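Local coordinates for protein SUMO-1 cysteine protease S273R (African swine fever virus pig/Kenya/KEN-50/1950, PDB 6LJ9) that probably cleaves the viral pp220 and pp62 polyprotein precursors into core-shell proteins as a cysteine protease, and blunts host innate immune signalling, at residues 174-185 with 197-208. Sequence-based numbering, arbitrary orientation.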
ATOM      1  N   VAL B 174       3.062  -7.497 -13.146  1.00 18.75           N
ATOM      2  CA  VAL B 174       2.524  -6.327 -13.829  1.00 21.07           C
ATOM      3  C   VAL B 174       2.516  -5.184 -12.826  1.00 23.54           C
ATOM      4  O   VAL B 174       1.784  -5.224 -11.828  1.00 18.35           O
ATOM      5  CB  VAL B 174       1.120  -6.583 -14.390  1.00 22.13           C
ATOM      6  CG1 VAL B 174       0.567  -5.322 -15.036  1.00 27.29           C
ATOM      7  CG2 VAL B 174       1.147  -7.732 -15.384  1.00 20.19           C
ATOM      8  N   ASP B 175       3.331  -4.165 -13.080  1.00 24.22           N
ATOM      9  CA  ASP B 175       3.462  -3.022 -12.186  1.00 22.03           C
ATOM     10  C   ASP B 175       2.667  -1.861 -12.774  1.00 27.42           C
ATOM     11  O   ASP B 175       3.044  -1.303 -13.810  1.00 23.65           O
ATOM     12  CB  ASP B 175       4.930  -2.652 -11.993  1.00 20.61           C
ATOM     13  CG  ASP B 175       5.139  -1.625 -10.897  1.00 26.50           C
ATOM     14  OD1 ASP B 175       4.144  -1.187 -10.281  1.00 27.17           O
ATOM     15  OD2 ASP B 175       6.305  -1.255 -10.649  1.00 37.33           O
HETATM   16  N   MSE B 176       1.568  -1.506 -12.116  1.00 13.90           N
HETATM   17  CA  MSE B 176       0.720  -0.407 -12.563  1.00 23.28           C
HETATM   18  C   MSE B 176       0.716   0.726 -11.540  1.00 20.16           C
HETATM   19  O   MSE B 176      -0.268   1.452 -11.405  1.00 20.72           O
HETATM   20  CB  MSE B 176      -0.707  -0.903 -12.811  1.00 16.97           C
HETATM   21  CG  MSE B 176      -0.813  -1.967 -13.893  1.00 24.85           C
HETATM   22 SE   MSE B 176      -2.545  -2.867 -13.909  0.76 31.36          SE
HETATM   23  CE  MSE B 176      -2.347  -3.928 -12.286  1.00 27.86           C
ATOM     24  N   ARG B 177       1.830   0.866 -10.819  1.00 16.12           N
ATOM     25  CA  ARG B 177       1.973   1.904  -9.805  1.00 24.63           C
ATOM     26  C   ARG B 177       2.625   3.169 -10.346  1.00 25.67           C
ATOM     27  O   ARG B 177       2.263   4.274  -9.934  1.00 26.33           O
ATOM     28  CB  ARG B 177       2.792   1.377  -8.622  1.00 23.06           C
ATOM     29  CG  ARG B 177       2.140   0.243  -7.849  1.00 21.90           C
ATOM     30  CD  ARG B 177       3.134  -0.412  -6.903  1.00 14.17           C
ATOM     31  NE  ARG B 177       4.258  -0.999  -7.628  1.00 14.63           N
ATOM     32  CZ  ARG B 177       5.205  -1.741  -7.066  1.00 20.42           C
ATOM     33  NH1 ARG B 177       5.165  -1.993  -5.764  1.00 18.67           N
ATOM     34  NH2 ARG B 177       6.191  -2.236  -7.803  1.00 12.94           N
ATOM     35  N   GLY B 178       3.586   3.038 -11.258  1.00 31.30           N
ATOM     36  CA  GLY B 178       4.366   4.166 -11.712  1.00 36.11           C
ATOM     37  C   GLY B 178       3.788   4.840 -12.941  1.00 46.95           C
ATOM     38  O   GLY B 178       2.722   4.484 -13.450  1.00 53.34           O
ATOM     39  N   ASP B 179       4.528   5.838 -13.428  1.00 30.93           N
ATOM     40  CA  ASP B 179       4.082   6.574 -14.602  1.00 20.46           C
ATOM     41  C   ASP B 179       4.238   5.758 -15.875  1.00 31.77           C
ATOM     42  O   ASP B 179       3.539   6.028 -16.858  1.00 40.29           O
ATOM     43  CB  ASP B 179       4.841   7.898 -14.725  1.00 38.77           C
ATOM     44  CG  ASP B 179       4.124   8.904 -15.616  1.00 51.88           C
ATOM     45  OD1 ASP B 179       2.901   9.092 -15.445  1.00 57.86           O
ATOM     46  OD2 ASP B 179       4.784   9.512 -16.484  1.00 53.90           O
ATOM     47  N   CYS B 180       5.129   4.768 -15.874  1.00 29.95           N
ATOM     48  CA  CYS B 180       5.285   3.821 -16.972  1.00 28.84           C
ATOM     49  C   CYS B 180       4.974   2.431 -16.434  1.00 34.60           C
ATOM     50  O   CYS B 180       5.761   1.868 -15.665  1.00 38.85           O
ATOM     51  CB  CYS B 180       6.694   3.874 -17.555  1.00 33.63           C
ATOM     52  SG  CYS B 180       7.138   2.425 -18.534  1.00 70.66           S
ATOM     53  N   TRP B 181       3.829   1.888 -16.829  1.00 29.38           N
ATOM     54  CA  TRP B 181       3.452   0.545 -16.422  1.00 24.00           C
ATOM     55  C   TRP B 181       4.256  -0.481 -17.208  1.00 36.80           C
ATOM     56  O   TRP B 181       4.580  -0.281 -18.382  1.00 37.31           O
ATOM     57  CB  TRP B 181       1.954   0.318 -16.631  1.00 23.37           C
ATOM     58  CG  TRP B 181       1.088   1.239 -15.816  1.00 23.68           C
ATOM     59  CD1 TRP B 181       1.507   2.215 -14.961  1.00 15.11           C
ATOM     60  CD2 TRP B 181      -0.346   1.263 -15.780  1.00 20.74           C
ATOM     61  NE1 TRP B 181       0.426   2.848 -14.398  1.00 17.87           N
ATOM     62  CE2 TRP B 181      -0.723   2.283 -14.883  1.00 22.35           C
ATOM     63  CE3 TRP B 181      -1.346   0.525 -16.419  1.00 26.47           C
ATOM     64  CZ2 TRP B 181      -2.056   2.581 -14.608  1.00 21.97           C
ATOM     65  CZ3 TRP B 181      -2.670   0.822 -16.144  1.00 17.35           C
ATOM     66  CH2 TRP B 181      -3.012   1.841 -15.247  1.00 17.91           C
ATOM     67  N   SER B 182       4.587  -1.585 -16.547  1.00 26.54           N
ATOM     68  CA  SER B 182       5.439  -2.603 -17.138  1.00 19.80           C
ATOM     69  C   SER B 182       4.842  -3.983 -16.919  1.00 20.78           C
ATOM     70  O   SER B 182       4.336  -4.290 -15.835  1.00 24.25           O
ATOM     71  CB  SER B 182       6.856  -2.550 -16.554  1.00 37.24           C
ATOM     72  OG  SER B 182       6.833  -2.699 -15.145  1.00 43.14           O
ATOM     73  N   ILE B 183       4.899  -4.805 -17.961  1.00 23.16           N
ATOM     74  CA  ILE B 183       4.553  -6.218 -17.894  1.00 24.80           C
ATOM     75  C   ILE B 183       5.862  -6.992 -17.939  1.00 33.64           C
ATOM     76  O   ILE B 183       6.599  -6.918 -18.929  1.00 33.06           O
ATOM     77  CB  ILE B 183       3.615  -6.626 -19.039  1.00 23.40           C
ATOM     78  CG1 ILE B 183       2.361  -5.748 -19.029  1.00 17.39           C
ATOM     79  CG2 ILE B 183       3.239  -8.092 -18.926  1.00 18.19           C
ATOM     80  CD1 ILE B 183       1.594  -5.767 -20.329  1.00 36.24           C
ATOM     81  N   GLU B 184       6.161  -7.718 -16.866  1.00 29.71           N
ATOM     82  CA  GLU B 184       7.489  -8.273 -16.649  1.00 23.24           C
ATOM     83  C   GLU B 184       7.442  -9.795 -16.635  1.00 21.89           C
ATOM     84  O   GLU B 184       6.544 -10.395 -16.037  1.00 29.85           O
ATOM     85  CB  GLU B 184       8.079  -7.751 -15.337  1.00 26.70           C
ATOM     86  CG  GLU B 184       8.003  -6.238 -15.200  1.00 31.63           C
ATOM     87  CD  GLU B 184       8.272  -5.766 -13.786  1.00 32.16           C
ATOM     88  OE1 GLU B 184       8.768  -6.571 -12.972  1.00 27.74           O
ATOM     89  OE2 GLU B 184       7.983  -4.588 -13.487  1.00 30.52           O
ATOM     90  N   TYR B 185       8.419 -10.406 -17.302  1.00 25.13           N
ATOM     91  CA  TYR B 185       8.618 -11.851 -17.300  1.00 25.70           C
ATOM     92  C   TYR B 185      10.027 -12.129 -16.801  1.00 28.69           C
ATOM     93  O   TYR B 185      11.005 -11.722 -17.438  1.00 28.39           O
ATOM     94  CB  TYR B 185       8.408 -12.441 -18.698  1.00 23.28           C
ATOM     95  CG  TYR B 185       8.787 -13.903 -18.828  1.00 27.30           C
ATOM     96  CD1 TYR B 185      10.083 -14.279 -19.166  1.00 18.84           C
ATOM     97  CD2 TYR B 185       7.850 -14.906 -18.622  1.00 11.92           C
ATOM     98  CE1 TYR B 185      10.434 -15.608 -19.289  1.00 30.10           C
ATOM     99  CE2 TYR B 185       8.193 -16.242 -18.744  1.00 26.77           C
ATOM    100  CZ  TYR B 185       9.489 -16.586 -19.076  1.00 31.92           C
ATOM    101  OH  TYR B 185       9.847 -17.910 -19.201  1.00 35.96           O
ATOM    102  N   VAL B 197       3.443 -17.049 -23.871  1.00 47.50           N
ATOM    103  CA  VAL B 197       3.651 -16.001 -22.876  1.00 46.21           C
ATOM    104  C   VAL B 197       3.734 -14.637 -23.549  1.00 34.61           C
ATOM    105  O   VAL B 197       3.204 -13.643 -23.037  1.00 34.02           O
ATOM    106  CB  VAL B 197       4.907 -16.303 -22.036  1.00 47.07           C
ATOM    107  CG1 VAL B 197       5.189 -15.163 -21.069  1.00 34.24           C
ATOM    108  CG2 VAL B 197       4.731 -17.611 -21.278  1.00 41.74           C
ATOM    109  N   ILE B 198       4.381 -14.571 -24.717  1.00 42.29           N
ATOM    110  CA  ILE B 198       4.486 -13.309 -25.445  1.00 33.97           C
ATOM    111  C   ILE B 198       3.104 -12.804 -25.848  1.00 33.58           C
ATOM    112  O   ILE B 198       2.796 -11.615 -25.704  1.00 43.31           O
ATOM    113  CB  ILE B 198       5.412 -13.473 -26.666  1.00 41.63           C
ATOM    114  CG1 ILE B 198       6.839 -13.794 -26.217  1.00 46.63           C
ATOM    115  CG2 ILE B 198       5.392 -12.220 -27.530  1.00 20.90           C
ATOM    116  CD1 ILE B 198       7.530 -12.649 -25.502  1.00 65.69           C
ATOM    117  N   ARG B 199       2.248 -13.698 -26.352  1.00 44.44           N
ATOM    118  CA  ARG B 199       0.901 -13.290 -26.744  1.00 50.40           C
ATOM    119  C   ARG B 199       0.119 -12.754 -25.551  1.00 43.29           C
ATOM    120  O   ARG B 199      -0.615 -11.765 -25.672  1.00 52.77           O
ATOM    121  CB  ARG B 199       0.151 -14.460 -27.379  1.00 59.36           C
ATOM    122  CG  ARG B 199       0.895 -15.160 -28.500  1.00 61.01           C
ATOM    123  CD  ARG B 199       0.173 -16.437 -28.886  1.00 71.16           C
ATOM    124  NE  ARG B 199       1.088 -17.448 -29.401  1.00 86.04           N
ATOM    125  CZ  ARG B 199       0.808 -18.745 -29.456  1.00 96.11           C
ATOM    126  NH1 ARG B 199      -0.363 -19.190 -29.021  1.00 96.55           N
ATOM    127  NH2 ARG B 199       1.700 -19.598 -29.940  1.00 98.45           N
ATOM    128  N   TRP B 200       0.264 -13.397 -24.390  1.00 34.88           N
ATOM    129  CA  TRP B 200      -0.433 -12.940 -23.193  1.00 38.69           C
ATOM    130  C   TRP B 200       0.057 -11.563 -22.759  1.00 37.88           C
ATOM    131  O   TRP B 200      -0.751 -10.692 -22.414  1.00 39.48           O
ATOM    132  CB  TRP B 200      -0.260 -13.954 -22.062  1.00 28.71           C
ATOM    133  CG  TRP B 200      -1.026 -13.605 -20.823  1.00 28.08           C
ATOM    134  CD1 TRP B 200      -2.294 -13.998 -20.506  1.00 36.57           C
ATOM    135  CD2 TRP B 200      -0.575 -12.790 -19.735  1.00 26.35           C
ATOM    136  NE1 TRP B 200      -2.660 -13.479 -19.287  1.00 38.77           N
ATOM    137  CE2 TRP B 200      -1.622 -12.733 -18.794  1.00 34.57           C
ATOM    138  CE3 TRP B 200       0.613 -12.103 -19.464  1.00 32.83           C
ATOM    139  CZ2 TRP B 200      -1.518 -12.017 -17.602  1.00 36.88           C
ATOM    140  CZ3 TRP B 200       0.715 -11.392 -18.281  1.00 23.89           C
ATOM    141  CH2 TRP B 200      -0.345 -11.355 -17.365  1.00 25.58           C
HETATM  142  N   MSE B 201       1.369 -11.348 -22.766  1.00 37.85           N
HETATM  143  CA  MSE B 201       1.938 -10.052 -22.408  1.00 30.31           C
HETATM  144  C   MSE B 201       1.486  -8.965 -23.381  1.00 28.63           C
HETATM  145  O   MSE B 201       1.212  -7.835 -22.980  1.00 33.12           O
HETATM  146  CB  MSE B 201       3.467 -10.124 -22.377  1.00 23.40           C
HETATM  147  CG  MSE B 201       4.019 -11.109 -21.360  1.00 28.93           C
HETATM  148 SE   MSE B 201       5.960 -11.278 -21.438  0.52 39.23          SE
HETATM  149  CE  MSE B 201       6.438  -9.485 -20.847  1.00 39.29           C
ATOM    150  N   GLU B 202       1.411  -9.321 -24.665  1.00 32.09           N
ATOM    151  CA  GLU B 202       0.941  -8.371 -25.666  1.00 28.39           C
ATOM    152  C   GLU B 202      -0.538  -8.051 -25.475  1.00 35.64           C
ATOM    153  O   GLU B 202      -0.952  -6.895 -25.622  1.00 35.26           O
ATOM    154  CB  GLU B 202       1.196  -8.922 -27.069  1.00 45.96           C
ATOM    155  CG  GLU B 202       2.657  -8.932 -27.487  1.00 65.04           C
ATOM    156  CD  GLU B 202       3.277  -7.550 -27.473  1.00 80.16           C
ATOM    157  OE1 GLU B 202       4.296  -7.361 -26.776  1.00 83.03           O
ATOM    158  OE2 GLU B 202       2.741  -6.651 -28.154  1.00 84.34           O
ATOM    159  N   ARG B 203      -1.348  -9.060 -25.146  1.00 43.63           N
ATOM    160  CA  ARG B 203      -2.775  -8.828 -24.945  1.00 44.49           C
ATOM    161  C   ARG B 203      -3.022  -7.924 -23.742  1.00 35.59           C
ATOM    162  O   ARG B 203      -3.899  -7.053 -23.780  1.00 36.52           O
ATOM    163  CB  ARG B 203      -3.505 -10.163 -24.782  1.00 38.43           C
ATOM    164  CG  ARG B 203      -5.028 -10.074 -24.857  1.00 39.95           C
ATOM    165  CD  ARG B 203      -5.669  -9.911 -23.480  1.00 42.61           C
ATOM    166  NE  ARG B 203      -5.431 -11.070 -22.622  1.00 71.21           N
ATOM    167  CZ  ARG B 203      -6.238 -12.123 -22.544  1.00 92.93           C
ATOM    168  NH1 ARG B 203      -7.349 -12.167 -23.269  1.00 94.05           N
ATOM    169  NH2 ARG B 203      -5.942 -13.133 -21.737  1.00100.21           N
ATOM    170  N   VAL B 204      -2.259  -8.119 -22.663  1.00 32.88           N
ATOM    171  CA  VAL B 204      -2.406  -7.269 -21.486  1.00 24.44           C
ATOM    172  C   VAL B 204      -1.971  -5.841 -21.793  1.00 19.85           C
ATOM    173  O   VAL B 204      -2.548  -4.881 -21.266  1.00 26.85           O
ATOM    174  CB  VAL B 204      -1.617  -7.863 -20.303  1.00 22.16           C
ATOM    175  CG1 VAL B 204      -1.674  -6.941 -19.095  1.00 25.62           C
ATOM    176  CG2 VAL B 204      -2.156  -9.239 -19.942  1.00 20.64           C
ATOM    177  N   LYS B 205      -0.966  -5.672 -22.656  1.00 25.18           N
ATOM    178  CA  LYS B 205      -0.499  -4.333 -23.001  1.00 33.02           C
ATOM    179  C   LYS B 205      -1.578  -3.534 -23.724  1.00 31.08           C
ATOM    180  O   LYS B 205      -1.774  -2.347 -23.437  1.00 29.93           O
ATOM    181  CB  LYS B 205       0.766  -4.421 -23.852  1.00 29.70           C
ATOM    182  CG  LYS B 205       1.284  -3.077 -24.340  1.00 28.33           C
ATOM    183  CD  LYS B 205       2.545  -3.241 -25.173  1.00 34.94           C
ATOM    184  CE  LYS B 205       2.993  -1.915 -25.763  1.00 43.55           C
ATOM    185  NZ  LYS B 205       4.233  -2.064 -26.573  1.00 42.60           N
ATOM    186  N   GLN B 206      -2.287  -4.165 -24.664  1.00 39.74           N
ATOM    187  CA  GLN B 206      -3.358  -3.465 -25.369  1.00 40.02           C
ATOM    188  C   GLN B 206      -4.488  -3.087 -24.422  1.00 39.24           C
ATOM    189  O   GLN B 206      -5.086  -2.012 -24.553  1.00 46.44           O
ATOM    190  CB  GLN B 206      -3.887  -4.323 -26.517  1.00 29.02           C
ATOM    191  CG  GLN B 206      -2.961  -4.382 -27.713  1.00 62.62           C
ATOM    192  CD  GLN B 206      -2.707  -3.017 -28.319  1.00 83.71           C
ATOM    193  OE1 GLN B 206      -3.627  -2.215 -28.479  1.00 95.23           O
ATOM    194  NE2 GLN B 206      -1.451  -2.743 -28.653  1.00 79.39           N
ATOM    195  N   GLN B 207      -4.799  -3.963 -23.464  1.00 34.67           N
ATOM    196  CA  GLN B 207      -5.816  -3.640 -22.468  1.00 31.68           C
ATOM    197  C   GLN B 207      -5.393  -2.444 -21.626  1.00 24.73           C
ATOM    198  O   GLN B 207      -6.163  -1.494 -21.442  1.00 30.99           O
ATOM    199  CB  GLN B 207      -6.086  -4.856 -21.580  1.00 34.11           C
ATOM    200  CG  GLN B 207      -6.775  -6.009 -22.288  1.00 49.53           C
ATOM    201  CD  GLN B 207      -7.080  -7.166 -21.355  1.00 59.65           C
ATOM    202  OE1 GLN B 207      -6.445  -7.322 -20.310  1.00 47.05           O
ATOM    203  NE2 GLN B 207      -8.059  -7.982 -21.725  1.00 62.55           N
ATOM    204  N   LEU B 208      -4.160  -2.468 -21.114  1.00 24.93           N
ATOM    205  CA  LEU B 208      -3.696  -1.388 -20.250  1.00 29.42           C
ATOM    206  C   LEU B 208      -3.498  -0.089 -21.019  1.00 28.98           C
ATOM    207  O   LEU B 208      -3.577   0.995 -20.429  1.00 22.29           O
ATOM    208  CB  LEU B 208      -2.402  -1.798 -19.548  1.00 24.64           C
ATOM    209  CG  LEU B 208      -2.561  -2.914 -18.514  1.00 31.75           C
ATOM    210  CD1 LEU B 208      -1.227  -3.245 -17.868  1.00 16.54           C
ATOM    211  CD2 LEU B 208      -3.589  -2.519 -17.464  1.00 30.32           C
TER
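This is the strand-to-helix packing of a beta-alpha-beta unit in the Ulp1-like catalytic domain. Strand 181-185 and helix 197-208 run nearly antiparallel (169°), their axes 9.3 Å apart. Centrally, I183 CD1 lies against the helix backbone, 3.5 Å from K205 N, and meets V204 CG1 at 3.7 Å. Its CG2 branch, anti to the backbone N, packs instead on CG of selenomethionine M201 at 4.0 Å. The M201 chain runs out to SE, 3.9 Å from Y185 CB. The bend at chi3 (66°) then turns CE back toward the I183 carbonyl oxygen. Toward the C-terminal end of the strand, V197 CG1 meets Y185 CD2 obliquely at 3.6 Å. At the other end L208 is shared by three residues. Its CD2 sits at the edge of the W181 ring, 3.7 Å from CZ3, and also touches SE of selenomethionine M176. Its CD1 meets V174 CG1 tip to tip at 3.9 Å. M176 CB covers one face of the W181 indole, and M129 of helix 129-134 packs on W200, V204 and L208. The touching groups are almost all apolar and buried. The helix is therefore held by apolar packing on the strand that leads to N187, an inferred active-site residue.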